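Local coordinates for protein EmGH1 (Erythrobacter marinus, PDB 5Z87) that probably hydrolyses beta-glucosidic bonds as a family 3 glycoside hydrolase, and may also act on beta-xylosides and alpha-L-arabinofuranosides, at residues Arg159-Phe162 with Glu163-Lys167; Phe390-Pro393 with Ala394-Gly397; Ala400-Thr403 with Glu404-Leu407. All blocks are in the same frame, centred on the assembly; numbering follows the deposited sequence.

Interaction 1: Arg159-Phe162 with Glu163-Lys167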
# COMPACT_ATOMS: atom_id res chain seq x y z
N ARG A 159 -15.84 6.83 -28.12
CA ARG A 159 -15.21 7.42 -29.30
C ARG A 159 -16.02 8.60 -29.83
O ARG A 159 -15.46 9.65 -30.16
CB ARG A 159 -15.05 6.35 -30.38
CG ARG A 159 -14.22 6.81 -31.57
CD ARG A 159 -14.54 6.04 -32.85
NE ARG A 159 -15.93 6.24 -33.28
CZ ARG A 159 -16.42 7.36 -33.83
NH1 ARG A 159 -15.64 8.43 -34.02
NH2 ARG A 159 -17.70 7.41 -34.17
N GLN A 160 -17.35 8.46 -29.87
CA GLN A 160 -18.23 9.55 -30.29
C GLN A 160 -18.14 10.74 -29.35
O GLN A 160 -18.13 11.89 -29.79
CB GLN A 160 -19.68 9.07 -30.36
CG GLN A 160 -19.97 8.04 -31.41
CD GLN A 160 -21.35 7.42 -31.21
OE1 GLN A 160 -21.52 6.22 -31.35
NE2 GLN A 160 -22.33 8.25 -30.87
N VAL A 161 -18.09 10.48 -28.04
CA VAL A 161 -18.04 11.58 -27.08
C VAL A 161 -16.80 12.42 -27.31
O VAL A 161 -16.84 13.66 -27.24
CB VAL A 161 -18.10 11.04 -25.64
CG1 VAL A 161 -17.42 12.03 -24.68
CG2 VAL A 161 -19.54 10.82 -25.24
N PHE A 162 -15.67 11.77 -27.59
CA PHE A 162 -14.44 12.53 -27.75
C PHE A 162 -14.25 13.04 -29.17
O PHE A 162 -13.50 14.00 -29.36
CB PHE A 162 -13.27 11.69 -27.23
CG PHE A 162 -13.25 11.63 -25.72
CD1 PHE A 162 -12.75 12.68 -24.98
CD2 PHE A 162 -13.85 10.57 -25.05
CE1 PHE A 162 -12.78 12.66 -23.60
CE2 PHE A 162 -13.89 10.54 -23.66
CZ PHE A 162 -13.35 11.58 -22.93
N GLU A 163 -14.94 12.46 -30.14
CA GLU A 163 -15.05 13.11 -31.44
C GLU A 163 -15.77 14.45 -31.31
O GLU A 163 -15.31 15.47 -31.83
CB GLU A 163 -15.77 12.19 -32.42
CG GLU A 163 -15.86 12.70 -33.86
CD GLU A 163 -16.77 11.84 -34.70
OE1 GLU A 163 -18.00 12.05 -34.66
OE2 GLU A 163 -16.27 10.92 -35.39
N ALA A 164 -16.89 14.47 -30.57
CA ALA A 164 -17.60 15.73 -30.32
C ALA A 164 -16.73 16.70 -29.56
O ALA A 164 -16.71 17.90 -29.86
CB ALA A 164 -18.91 15.48 -29.56
N THR A 165 -15.98 16.20 -28.56
CA THR A 165 -15.12 17.06 -27.77
C THR A 165 -14.00 17.66 -28.63
O THR A 165 -13.65 18.84 -28.46
CB THR A 165 -14.51 16.27 -26.60
OG1 THR A 165 -15.56 15.79 -25.74
CG2 THR A 165 -13.57 17.15 -25.81
N ALA A 166 -13.42 16.86 -29.53
CA ALA A 166 -12.36 17.37 -30.39
C ALA A 166 -12.87 18.49 -31.31
O ALA A 166 -12.20 19.52 -31.48
CB ALA A 166 -11.75 16.23 -31.20
N LYS A 167 -14.06 18.30 -31.90
CA LYS A 167 -14.67 19.33 -32.73
C LYS A 167 -14.77 20.64 -31.99
O LYS A 167 -14.38 21.70 -32.51
CB LYS A 167 -16.07 18.90 -33.17
CG LYS A 167 -16.13 17.90 -34.29
CD LYS A 167 -17.58 17.50 -34.55
CE LYS A 167 -17.65 16.37 -35.56
NZ LYS A 167 -19.03 15.82 -35.67
O HOH W 1 -19.85 12.59 -32.17

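Interaction 2: Phe390-Pro393 with Ala394-Gly397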
# COMPACT_ATOMS: atom_id res chain seq x y z
N PHE A 390 -6.16 29.34 -37.63
CA PHE A 390 -5.91 29.09 -36.21
C PHE A 390 -7.15 28.55 -35.49
O PHE A 390 -7.02 27.75 -34.56
CB PHE A 390 -5.43 30.36 -35.53
CG PHE A 390 -4.21 30.96 -36.17
CD1 PHE A 390 -3.14 30.16 -36.54
CD2 PHE A 390 -4.14 32.33 -36.41
CE1 PHE A 390 -2.01 30.71 -37.12
CE2 PHE A 390 -3.02 32.89 -36.99
CZ PHE A 390 -1.95 32.08 -37.35
N ALA A 391 -8.34 28.96 -35.91
CA ALA A 391 -9.60 28.67 -35.24
C ALA A 391 -10.73 29.01 -36.20
O ALA A 391 -10.49 29.38 -37.36
CB ALA A 391 -9.71 29.43 -33.92
N ASP A 392 -11.97 28.91 -35.72
CA ASP A 392 -13.17 29.09 -36.56
C ASP A 392 -14.30 29.56 -35.66
O ASP A 392 -15.11 28.76 -35.18
CB ASP A 392 -13.56 27.79 -37.27
CG ASP A 392 -14.67 28.01 -38.31
OD1 ASP A 392 -15.39 29.03 -38.24
OD2 ASP A 392 -14.83 27.14 -39.19
N PRO A 393 -14.40 30.88 -35.45
CA PRO A 393 -15.35 31.38 -34.44
C PRO A 393 -16.79 30.97 -34.68
O PRO A 393 -17.51 30.68 -33.72
CB PRO A 393 -15.15 32.90 -34.52
CG PRO A 393 -13.73 33.06 -35.01
CD PRO A 393 -13.51 31.93 -35.97
N ALA A 394 -17.23 30.91 -35.94
CA ALA A 394 -18.66 30.67 -36.18
C ALA A 394 -19.01 29.20 -36.01
O ALA A 394 -20.07 28.88 -35.46
CB ALA A 394 -19.05 31.18 -37.58
N LEU A 395 -18.15 28.31 -36.49
CA LEU A 395 -18.34 26.89 -36.22
C LEU A 395 -18.27 26.61 -34.72
O LEU A 395 -19.07 25.83 -34.20
CB LEU A 395 -17.28 26.07 -36.95
CG LEU A 395 -17.35 24.56 -36.67
CD1 LEU A 395 -18.70 24.01 -37.14
CD2 LEU A 395 -16.17 23.81 -37.31
N ALA A 396 -17.32 27.24 -34.02
CA ALA A 396 -17.24 27.08 -32.57
C ALA A 396 -18.56 27.41 -31.90
O ALA A 396 -18.93 26.79 -30.90
CB ALA A 396 -16.13 27.98 -32.01
N GLY A 397 -19.30 28.39 -32.44
CA GLY A 397 -20.59 28.74 -31.87
C GLY A 397 -21.67 27.72 -32.19
O GLY A 397 -22.55 27.46 -31.36

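Interaction 3: Ala400-Thr403 with Glu404-Leu407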
# COMPACT_ATOMS: atom_id res chain seq x y z
N ALA A 400 -20.74 24.20 -29.92
CA ALA A 400 -20.78 24.24 -28.47
C ALA A 400 -22.18 23.91 -27.94
O ALA A 400 -23.14 24.64 -28.19
CB ALA A 400 -20.35 25.61 -27.98
N ARG A 401 -22.27 22.80 -27.19
CA ARG A 401 -23.51 22.37 -26.54
C ARG A 401 -24.64 22.28 -27.55
O ARG A 401 -25.80 22.58 -27.26
CB ARG A 401 -23.87 23.28 -25.37
CG ARG A 401 -22.90 23.17 -24.21
CD ARG A 401 -23.48 23.81 -22.96
NE ARG A 401 -24.62 23.05 -22.47
CZ ARG A 401 -25.71 23.59 -21.95
NH1 ARG A 401 -25.84 24.91 -21.87
NH2 ARG A 401 -26.70 22.80 -21.53
N SER A 402 -24.29 21.85 -28.76
CA SER A 402 -25.27 21.66 -29.82
C SER A 402 -26.29 20.61 -29.39
O SER A 402 -26.07 19.84 -28.45
CB SER A 402 -24.58 21.22 -31.10
OG SER A 402 -24.14 19.88 -30.97
N THR A 403 -27.41 20.58 -30.10
CA THR A 403 -28.47 19.64 -29.73
C THR A 403 -27.98 18.21 -29.87
O THR A 403 -28.27 17.36 -29.01
CB THR A 403 -29.72 19.91 -30.57
OG1 THR A 403 -30.36 21.09 -30.08
CG2 THR A 403 -30.70 18.74 -30.49
N GLU A 404 -27.20 17.93 -30.91
CA GLU A 404 -26.64 16.59 -31.06
C GLU A 404 -25.65 16.26 -29.93
O GLU A 404 -25.63 15.13 -29.43
CB GLU A 404 -25.97 16.47 -32.43
CG GLU A 404 -24.99 15.33 -32.56
CD GLU A 404 -24.33 15.30 -33.93
OE1 GLU A 404 -24.97 15.74 -34.91
OE2 GLU A 404 -23.17 14.84 -34.01
N HIS A 405 -24.85 17.24 -29.50
CA HIS A 405 -23.87 16.96 -28.46
C HIS A 405 -24.53 16.84 -27.09
O HIS A 405 -24.13 16.00 -26.27
CB HIS A 405 -22.77 18.03 -28.46
CG HIS A 405 -21.82 17.93 -29.62
ND1 HIS A 405 -20.70 18.73 -29.75
CD2 HIS A 405 -21.82 17.10 -30.70
CE1 HIS A 405 -20.06 18.40 -30.86
NE2 HIS A 405 -20.71 17.42 -31.45
N LYS A 406 -25.55 17.66 -26.82
CA LYS A 406 -26.30 17.51 -25.58
C LYS A 406 -27.02 16.17 -25.53
O LYS A 406 -27.06 15.51 -24.48
CB LYS A 406 -27.30 18.66 -25.42
CG LYS A 406 -26.66 20.00 -25.13
CD LYS A 406 -27.68 21.04 -24.65
CE LYS A 406 -28.61 21.47 -25.78
NZ LYS A 406 -29.33 22.74 -25.46
N LEU A 407 -27.55 15.71 -26.67
CA LEU A 407 -28.25 14.43 -26.68
C LEU A 407 -27.27 13.28 -26.46
O LEU A 407 -27.57 12.33 -25.72
CB LEU A 407 -29.02 14.26 -27.97
CG LEU A 407 -29.55 12.84 -28.21
CD1 LEU A 407 -30.56 12.42 -27.12
CD2 LEU A 407 -30.14 12.71 -29.60
O HOH W 2 -27.35 24.90 -25.62

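Interaction 1: Arg159-Phe162 with Glu163-Lys167
Val161 O accepts two bonds from Thr165, one from the hydroxyl OG1 at 2.9 Å and one from the backbone N at 3.0 Å. The two donors come from opposite faces of the carbonyl plane. Thr165 OG1 stands anti to its own carbonyl carbon (chi1 -61°), which turns the hydroxyl back along the helix toward the residue one turn earlier. This is the usual i to i-4 bond of a threonine inside a helix, and it satisfies a buried hydroxyl.

A second side-chain link along the helix is a salt bridge. Arg159 NH1 donates to Glu163 OE2 at 2.9 Å with a nearly straight N-H...O angle of 164°. The two side chains run side by side and point the same way. The oxygen lies in the guanidinium plane, at its edge, but the nitrogen comes from above the carboxylate plane; the two planes are 60° apart. Arg227 makes a second salt bridge to Glu163 OE2. The other oxygen, Glu163 OE1, takes a hydrogen bond from a water at 3.1 Å, and the same water donates to Gln160 O. Both ends of the carboxylate are therefore held.

Residues 159-167 lie in helix 155-171 of the N-terminal, TIM-barrel-type domain. The charged pair is partly exposed, while Val161, Phe162, Ala164 and Thr165 are buried. Phe162 packs on Ile211 and Leu215 of helix 201-216 and, with Val161, on Met149 of helix 146-150. Val161 also meets Met412 of helix 403-416, and Gln160 touches Leu408 and Arg411 there.

Interaction 2: Phe390-Pro393 with Ala394-Gly397
The chain leaves an extended conformation at Asp392 and turns helical at Pro393, so Asp392 takes the N-cap position of helix 393-399. Its side chain meets the helix at Leu395. Asp392 OD1 accepts a weak capping bond from Leu395 N at 3.3 Å, long but nearly straight at 171°. Asp392 CG lies anti to the backbone N (chi1 -171°), beside the carbonyl carbon, and this swings the carboxylate over the first turn.

Asp392 OD2 rests 3.5 Å from Leu395 CB and 4.1 Å from Leu395 CD2. The two side chains cross at about a right angle, and the carboxylate carbon touches the same CB. One residue thus gives Asp392 both a backbone donor and a nonpolar surface.

The main chain of Asp392 closes the turn as well. Asp392 O accepts from Ala396 N at 2.9 Å, and the donor lies nearly in line with the carbonyl bond. Ala396 CB sits 3.4 Å from Asp392 O. The next helical bond, from Gly397 N to Pro393 O, is longer at 3.2 Å and more bent.

Pro393 fills the first helical position, where its lack of an N-H costs no helix bond. Its ring side chain also packs on Ala105 and Arg106 of helix 101-116. Leu395 and Ala396 touch Ser171 of helix 155-171.

The chemistry is that of an aspartate N-cap followed by proline. A carboxylate at this end receives a backbone N-H that has no carbonyl in a preceding turn to bind. Its negative charge would also suit the positive end of the helix dipole, which may stabilise the ionised form.

Interaction 3: Ala400-Thr403 with Glu404-Leu407
Ser402 OG caps the start of helix 403-416 by accepting from His405 N, at 3.1 Å with an N-H...O angle of 153°. This is a serine N-cap. It follows a short link from helix 393-399, in which Arg401 has a left-handed backbone conformation. Ser402 OG is placed between its own backbone N and carbonyl carbon (chi1 73°), which brings it back toward the first turn.

Two backbone bonds continue the helix from this cap. Lys406 N donates to Ser402 O at 2.8 Å, with an almost straight N-H...O angle of 170°. Leu407 N donates to Thr403 O. Ser402 therefore receives one N-H on its side chain and another on its carbonyl.

Packing involves the same serine. Ser402 OG lies over one face of the His405 ring and comes to 3.3 Å from His405 CG. His405 ND1 is hydrogen-bonded to Glu168 OE2 of helix 155-171, which would help fix the rotation of the imidazole. His405 is buried, and it also touches Thr141.

The charged side chains Arg401 and Lys406 also meet. They cross obliquely, with Arg401 NH2 at 3.7 Å from Lys406 CD. Contact is thus with the aliphatic part of the lysine. The like-charged ends stay apart, and Arg401 NH2 has a salt bridge to Glu605, whose side chain Lys406 also touches. Lys406 bends at chi3, which carries its end back over the Arg401 carbonyl. A water joins the two residues there: it accepts from Lys406 NZ at 2.9 Å and donates to Arg401 O at 3.2 Å.

Overall arrangement
Interactions 2 and 3 follow each other along the chain as the starts of two successive helices, 393-399 and 403-416. Their centres are 16 Å apart. Both face helix 155-171, which carries interaction 1. The centres of interactions 1 and 3 are 11 Å apart, and they touch where Ala164 CB meets His405 NE2 at 3.3 Å. Interaction 2 comes only within about 6 Å of interaction 1 at nearest atoms, but it contacts the end of the same helix through Ser171. The three contacts lie on the same side of the chain's centre. All are away from the dithiothreitol pocket and the annotated magnesium site.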